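Local structure of putative citrate lyase (3QQW) at residues C[39-42]-C[43-46]; C[94-97]-C[98-102]; C[259-262]-C[263-266]. The protein probably acts as a magnesium-dependent lyase of the HpcH/HpaI aldolase/citrate lyase family, perhaps cleaving (S)-citramalyl-CoA. All coordinates share one frame; numbering follows the deposited sequence.

Contact 1: C[39-42]-C[43-46]; sequences MDLQ and VEYG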
loop_
_atom_site.group_PDB
_atom_site.type_symbol
_atom_site.label_atom_id
_atom_site.label_comp_id
_atom_site.label_asym_id
_atom_site.label_seq_id
_atom_site.Cartn_x
_atom_site.Cartn_y
_atom_site.Cartn_z
HETATM N N MSE C 39 -0.091 13.537 36.447
HETATM C CA MSE C 39 1.291 13.564 36.954
HETATM C C MSE C 39 1.375 12.786 38.227
HETATM O O MSE C 39 2.321 12.027 38.389
HETATM C CB MSE C 39 1.794 14.983 37.165
HETATM C CG MSE C 39 2.179 15.668 35.872
HETATM SE SE MSE C 39 2.497 17.544 36.218
HETATM C CE MSE C 39 3.034 18.076 34.354
ATOM N N ASP C 40 0.370 12.928 39.110
ATOM C CA ASP C 40 0.271 12.172 40.383
ATOM C C ASP C 40 0.057 10.679 40.132
ATOM O O ASP C 40 0.531 9.865 40.905
ATOM C CB ASP C 40 -0.883 12.691 41.262
ATOM C CG ASP C 40 -0.740 14.116 41.742
ATOM O OD1 ASP C 40 0.374 14.702 41.578
ATOM O OD2 ASP C 40 -1.732 14.659 42.273
ATOM N N LEU C 41 -0.669 10.329 39.050
ATOM C CA LEU C 41 -0.945 8.953 38.693
ATOM C C LEU C 41 0.342 8.291 38.169
ATOM O O LEU C 41 0.520 7.089 38.389
ATOM C CB LEU C 41 -2.086 8.916 37.678
ATOM C CG LEU C 41 -2.741 7.569 37.410
ATOM C CD1 LEU C 41 -3.428 7.025 38.653
ATOM C CD2 LEU C 41 -3.677 7.655 36.212
ATOM N N GLN C 42 1.287 9.097 37.554
ATOM C CA GLN C 42 2.604 8.611 37.127
ATOM C C GLN C 42 3.436 8.243 38.358
ATOM O O GLN C 42 4.256 7.330 38.303
ATOM C CB GLN C 42 3.347 9.655 36.300
ATOM C CG GLN C 42 2.827 9.823 34.884
ATOM C CD GLN C 42 3.592 10.862 34.087
ATOM O OE1 GLN C 42 3.758 12.032 34.488
ATOM N NE2 GLN C 42 3.954 10.485 32.872
ATOM N N VAL C 43 3.205 8.948 39.481
ATOM C CA VAL C 43 3.915 8.688 40.727
ATOM C C VAL C 43 3.373 7.385 41.313
ATOM O O VAL C 43 4.146 6.554 41.789
ATOM C CB VAL C 43 3.808 9.894 41.700
ATOM C CG1 VAL C 43 4.462 9.582 43.022
ATOM C CG2 VAL C 43 4.447 11.134 41.081
ATOM N N GLU C 44 2.045 7.193 41.215
ATOM C CA GLU C 44 1.348 6.018 41.729
ATOM C C GLU C 44 1.678 4.750 40.920
ATOM O O GLU C 44 1.977 3.722 41.500
ATOM C CB GLU C 44 -0.168 6.281 41.706
ATOM C CG GLU C 44 -1.004 5.242 42.449
ATOM C CD GLU C 44 -2.504 5.302 42.235
ATOM O OE1 GLU C 44 -3.057 6.424 42.198
ATOM O OE2 GLU C 44 -3.136 4.223 42.168
ATOM N N TYR C 45 1.597 4.834 39.601
ATOM C CA TYR C 45 1.788 3.725 38.677
ATOM C C TYR C 45 3.230 3.499 38.261
ATOM O O TYR C 45 3.584 2.396 37.848
ATOM C CB TYR C 45 1.001 4.005 37.376
ATOM C CG TYR C 45 -0.504 3.801 37.364
ATOM C CD1 TYR C 45 -1.196 3.437 38.517
ATOM C CD2 TYR C 45 -1.237 3.969 36.183
ATOM C CE1 TYR C 45 -2.584 3.246 38.496
ATOM C CE2 TYR C 45 -2.616 3.760 36.145
ATOM C CZ TYR C 45 -3.285 3.396 37.298
ATOM O OH TYR C 45 -4.647 3.222 37.211
ATOM N N GLY C 46 4.011 4.561 38.283
ATOM C CA GLY C 46 5.367 4.589 37.757
ATOM C C GLY C 46 5.256 5.180 36.366
ATOM O O GLY C 46 4.137 5.224 35.821
#
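Leu41 and Tyr45 meet one turn apart on the last turns of helix 32-45, the helix of the beta-alpha-beta unit that joins barrel strands 25-29 and 49-54. Both side chains point the same way and lie alongside each other. Followed outward, Leu41 starts with CB directed off the later turn; CG opposite the backbone N (chi1 -166°) carries the branch toward the following turn, to Tyr45. Leu41 CG then comes within 4.0 Å of Tyr45 CE2. Leu41 CD2 reaches the same ring carbon, while Leu41 CD1 sits over the ring face, 4.0 Å from the Tyr45 ring centroid and 16° off the normal, a CH-pi contact. Leu41 CD1 also touches the carboxylate of Glu44, 3.6 Å from Glu44 OE1, the two side chains running at a slant to each other. Ile260 of helix 260-267 packs against both Leu41 and Tyr45, and Phe49 of strand 49-54 against Leu41.

The backbone beneath is held by Tyr45 N to Leu41 O, 2.8 Å long with an N-H...O angle of 162°. Buried Gln42 extends its chain, and its NE2 donates to two backbone carbonyls, Phe49 O at the start of strand 49-54 and Arg84 O just before strand 85-88; Asp40 forms a salt bridge with Arg79. Gly46 leaves the helix with positive phi, and a weak bond links Gly46 N to Gln42 O at 2.8 Å.

Contact 2: C[94-97]-C[98-102]; sequences HPAW and RQDVD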
loop_
_atom_site.group_PDB
_atom_site.type_symbol
_atom_site.label_atom_id
_atom_site.label_comp_id
_atom_site.label_asym_id
_atom_site.label_seq_id
_atom_site.Cartn_x
_atom_site.Cartn_y
_atom_site.Cartn_z
ATOM N N HIS C 94 -2.617 27.030 12.454
ATOM C CA HIS C 94 -3.169 27.788 13.548
ATOM C C HIS C 94 -2.264 28.972 13.877
ATOM O O HIS C 94 -1.040 28.808 13.848
ATOM C CB HIS C 94 -3.371 26.891 14.770
ATOM C CG HIS C 94 -4.270 27.503 15.798
ATOM N ND1 HIS C 94 -3.776 28.345 16.780
ATOM C CD2 HIS C 94 -5.611 27.404 15.945
ATOM C CE1 HIS C 94 -4.826 28.745 17.480
ATOM N NE2 HIS C 94 -5.953 28.211 17.012
ATOM N N PRO C 95 -2.842 30.171 14.196
ATOM C CA PRO C 95 -1.994 31.346 14.501
ATOM C C PRO C 95 -1.242 31.295 15.844
ATOM O O PRO C 95 -0.367 32.133 16.069
ATOM C CB PRO C 95 -2.995 32.511 14.505
ATOM C CG PRO C 95 -4.316 31.910 14.777
ATOM C CD PRO C 95 -4.284 30.533 14.189
ATOM N N ALA C 96 -1.544 30.323 16.724
ATOM C CA ALA C 96 -0.913 30.252 18.039
ATOM C C ALA C 96 0.193 29.182 18.158
ATOM O O ALA C 96 0.813 29.113 19.218
ATOM C CB ALA C 96 -1.980 30.010 19.106
ATOM N N TRP C 97 0.477 28.399 17.110
ATOM C CA TRP C 97 1.437 27.293 17.256
ATOM C C TRP C 97 2.851 27.751 17.664
ATOM O O TRP C 97 3.434 27.121 18.538
ATOM C CB TRP C 97 1.476 26.339 16.022
ATOM C CG TRP C 97 2.269 26.788 14.824
ATOM C CD1 TRP C 97 1.766 27.287 13.659
ATOM C CD2 TRP C 97 3.683 26.609 14.606
ATOM N NE1 TRP C 97 2.778 27.477 12.751
ATOM C CE2 TRP C 97 3.966 27.081 13.305
ATOM C CE3 TRP C 97 4.748 26.133 15.404
ATOM C CZ2 TRP C 97 5.271 27.103 12.775
ATOM C CZ3 TRP C 97 6.044 26.183 14.886
ATOM C CH2 TRP C 97 6.294 26.659 13.588
ATOM N N ARG C 98 3.377 28.838 17.074
ATOM C CA ARG C 98 4.715 29.361 17.403
ATOM C C ARG C 98 4.751 29.887 18.831
ATOM O O ARG C 98 5.702 29.610 19.563
ATOM C CB ARG C 98 5.121 30.477 16.425
ATOM C CG ARG C 98 5.522 29.947 15.075
ATOM C CD ARG C 98 5.918 31.082 14.169
ATOM N NE ARG C 98 6.800 30.607 13.113
ATOM C CZ ARG C 98 6.400 30.302 11.884
ATOM N NH1 ARG C 98 5.122 30.437 11.543
ATOM N NH2 ARG C 98 7.274 29.862 10.984
ATOM N N GLN C 99 3.682 30.601 19.234
ATOM C CA GLN C 99 3.493 31.132 20.584
ATOM C C GLN C 99 3.461 29.980 21.601
ATOM O O GLN C 99 4.097 30.097 22.643
ATOM C CB GLN C 99 2.217 31.977 20.651
ATOM C CG GLN C 99 1.984 32.644 22.002
ATOM C CD GLN C 99 0.720 33.452 21.991
ATOM O OE1 GLN C 99 -0.368 32.935 22.267
ATOM N NE2 GLN C 99 0.838 34.728 21.646
ATOM N N ASP C 100 2.774 28.865 21.281
ATOM C CA ASP C 100 2.746 27.668 22.141
ATOM C C ASP C 100 4.152 27.153 22.349
ATOM O O ASP C 100 4.522 26.839 23.461
ATOM C CB ASP C 100 1.898 26.533 21.532
ATOM C CG ASP C 100 0.403 26.751 21.378
ATOM O OD1 ASP C 100 -0.160 27.602 22.113
ATOM O OD2 ASP C 100 -0.214 26.037 20.555
ATOM N N VAL C 101 4.943 27.088 21.268
ATOM C CA VAL C 101 6.336 26.612 21.285
ATOM C C VAL C 101 7.165 27.573 22.139
ATOM O O VAL C 101 7.822 27.117 23.078
ATOM C CB VAL C 101 6.908 26.421 19.857
ATOM C CG1 VAL C 101 8.409 26.159 19.896
ATOM C CG2 VAL C 101 6.187 25.282 19.135
ATOM N N ASP C 102 7.083 28.896 21.866
ATOM C CA ASP C 102 7.812 29.902 22.652
ATOM C C ASP C 102 7.546 29.751 24.150
ATOM O O ASP C 102 8.481 29.577 24.925
ATOM C CB ASP C 102 7.423 31.321 22.225
ATOM C CG ASP C 102 7.715 31.679 20.793
ATOM O OD1 ASP C 102 8.497 30.940 20.143
ATOM O OD2 ASP C 102 7.144 32.692 20.308
#
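Trp97 and Arg98, neighbours in sequence, lay their side chains side by side. The indole takes the congested first torsion, with Trp97 CG between the backbone N and the carbonyl carbon (chi1 80°), and this folds the ring back over the start of the next residue: Trp97 CG is 3.2 Å from Arg98 N. Arg98 places CG beside its own backbone N and runs extended from CG to NE over one face of the indole, pointing the same way. Its CG stands 3.5 Å from the centroid of the six-membered ring of Trp97 and almost on the normal, a CH-pi contact. Farther out, Trp97 CZ2 lies over the centre of the guanidinium, 3.5 Å from Arg98 CZ, although the two planes are inclined by 38°. Arg98 NH2 continues into a salt bridge with Glu128, and Tyr132 makes a cation-pi contact with Arg98 and meets the Trp97 ring with its plane nearly perpendicular.

These side chains stand at the N-terminal end of helix 97-107, on the outside of the TIM barrel. A type I turn from His94 to Trp97 leads into it, and the His94 side chain caps it, ND1 accepting from Ala96 N at 3.0 Å, with the donor 26° out of the imidazole plane. Asp100 N donates to Ala96 O at 2.9 Å. The Asp100 carboxylate turns back toward this first turn, its OD2 accepting from His90 ND1. At the indole edge, close to the ring plane, Val101 CG2 approaches Trp97 CE3 to 4.1 Å.

Contact 3: C[259-262]-C[263-266]; sequences QIQP and IVNA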
loop_
_atom_site.group_PDB
_atom_site.type_symbol
_atom_site.label_atom_id
_atom_site.label_comp_id
_atom_site.label_asym_id
_atom_site.label_seq_id
_atom_site.Cartn_x
_atom_site.Cartn_y
_atom_site.Cartn_z
ATOM N N GLN C 259 -8.052 3.572 31.022
ATOM C CA GLN C 259 -7.484 3.008 29.778
ATOM C C GLN C 259 -5.989 2.685 29.888
ATOM O O GLN C 259 -5.507 1.856 29.122
ATOM C CB GLN C 259 -7.679 3.963 28.585
ATOM C CG GLN C 259 -9.113 4.379 28.344
ATOM C CD GLN C 259 -9.318 5.166 27.092
ATOM O OE1 GLN C 259 -8.588 6.097 26.787
ATOM N NE2 GLN C 259 -10.376 4.851 26.370
ATOM N N ILE C 260 -5.265 3.322 30.841
ATOM C CA ILE C 260 -3.812 3.212 31.002
ATOM C C ILE C 260 -3.352 1.761 31.228
ATOM O O ILE C 260 -2.624 1.241 30.370
ATOM C CB ILE C 260 -3.258 4.183 32.080
ATOM C CG1 ILE C 260 -3.560 5.646 31.668
ATOM C CG2 ILE C 260 -1.736 3.948 32.323
ATOM C CD1 ILE C 260 -3.328 6.690 32.702
ATOM N N GLN C 261 -3.741 1.128 32.351
ATOM C CA GLN C 261 -3.316 -0.229 32.656
ATOM C C GLN C 261 -3.692 -1.217 31.525
ATOM O O GLN C 261 -2.775 -1.909 31.086
ATOM C CB GLN C 261 -3.822 -0.688 34.029
ATOM C CG GLN C 261 -2.715 -1.298 34.903
ATOM C CD GLN C 261 -1.665 -0.308 35.355
ATOM O OE1 GLN C 261 -1.943 0.627 36.102
ATOM N NE2 GLN C 261 -0.442 -0.508 34.909
ATOM N N PRO C 262 -4.927 -1.243 30.946
ATOM C CA PRO C 262 -5.190 -2.178 29.820
ATOM C C PRO C 262 -4.265 -1.948 28.610
ATOM O O PRO C 262 -3.839 -2.925 27.997
ATOM C CB PRO C 262 -6.648 -1.896 29.442
ATOM C CG PRO C 262 -7.243 -1.297 30.651
ATOM C CD PRO C 262 -6.158 -0.516 31.321
ATOM N N ILE C 263 -3.900 -0.681 28.309
ATOM C CA ILE C 263 -3.004 -0.370 27.185
ATOM C C ILE C 263 -1.592 -0.870 27.510
ATOM O O ILE C 263 -1.011 -1.577 26.681
ATOM C CB ILE C 263 -3.024 1.122 26.772
ATOM C CG1 ILE C 263 -4.371 1.490 26.092
ATOM C CG2 ILE C 263 -1.841 1.462 25.839
ATOM C CD1 ILE C 263 -4.700 2.989 26.011
ATOM N N VAL C 264 -1.050 -0.529 28.713
ATOM C CA VAL C 264 0.292 -0.938 29.136
ATOM C C VAL C 264 0.413 -2.484 29.110
ATOM O O VAL C 264 1.340 -3.012 28.497
ATOM C CB VAL C 264 0.661 -0.334 30.526
ATOM C CG1 VAL C 264 1.913 -0.984 31.122
ATOM C CG2 VAL C 264 0.828 1.187 30.429
ATOM N N ASN C 265 -0.552 -3.189 29.732
ATOM C CA ASN C 265 -0.546 -4.640 29.825
ATOM C C ASN C 265 -0.666 -5.307 28.459
ATOM O O ASN C 265 0.028 -6.296 28.218
ATOM C CB ASN C 265 -1.627 -5.131 30.793
ATOM C CG ASN C 265 -1.276 -4.822 32.241
ATOM O OD1 ASN C 265 -2.019 -4.146 32.957
ATOM N ND2 ASN C 265 -0.109 -5.269 32.708
ATOM N N ALA C 266 -1.474 -4.755 27.548
ATOM C CA ALA C 266 -1.607 -5.323 26.192
ATOM C C ALA C 266 -0.307 -5.185 25.377
ATOM O O ALA C 266 -0.009 -6.032 24.541
ATOM C CB ALA C 266 -2.741 -4.646 25.456
#
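Four successive i to i+4 backbone bonds link Gln259-Pro262 to Ile263-Ala266 at the start of helix 260-267. Val264 N to Ile260 O and Asn265 N to Gln261 O are both 2.9 Å long, and each N-H...O angle is 173°. The outer two, Ile263 N to Gln259 O and Ala266 N to Pro262 O, are more bent, at 151°. Pro262, which has no N-H to give, sits within the first turn and contributes its carbonyl.

Apolar contacts follow the same spacing. Ile260 CG2 lies 4.2 Å from Val264 CG2, and Ile263, whose CG1 stands beside its own backbone N (chi1 -70°), brings CD1 to 4.1 Å from Gln259 CB. The Gln259 side chain then extends away from the turn, and its amide is bound at both ends: OE1 accepts from Ile255 N, and NE2 donates to Cys227 O and Asn229 O.

In this barrel the helix follows the last strand, 251-254. Ile260, Ile263 and Val264 pack on Cys25 of strand 25-29, Ile263 and Ala266 meet helix 233-247, and Ile260 and Gln261 reach helix 32-45.

How the contacts relate
From the N terminus the contacts come in series: none encloses or crosses another, and each joins residues that adjoin in sequence, so each closes only a local turn. Contact 1 ends helix 32-45, between the first and second barrel strands. Contact 2 opens helix 97-107, between the third and fourth, about 29 Å from contact 1 between centres. Contact 3 begins helix 260-267, after the eighth strand. Since the barrel closes between strands 251-254 and 25-29, contacts 1 and 3 meet despite their separation in sequence, with Leu41 CD2 3.7 Å from Ile260 CD1. Contact 2 lies across the chain's centre from contact 3, its nearest atoms about 23 Å away.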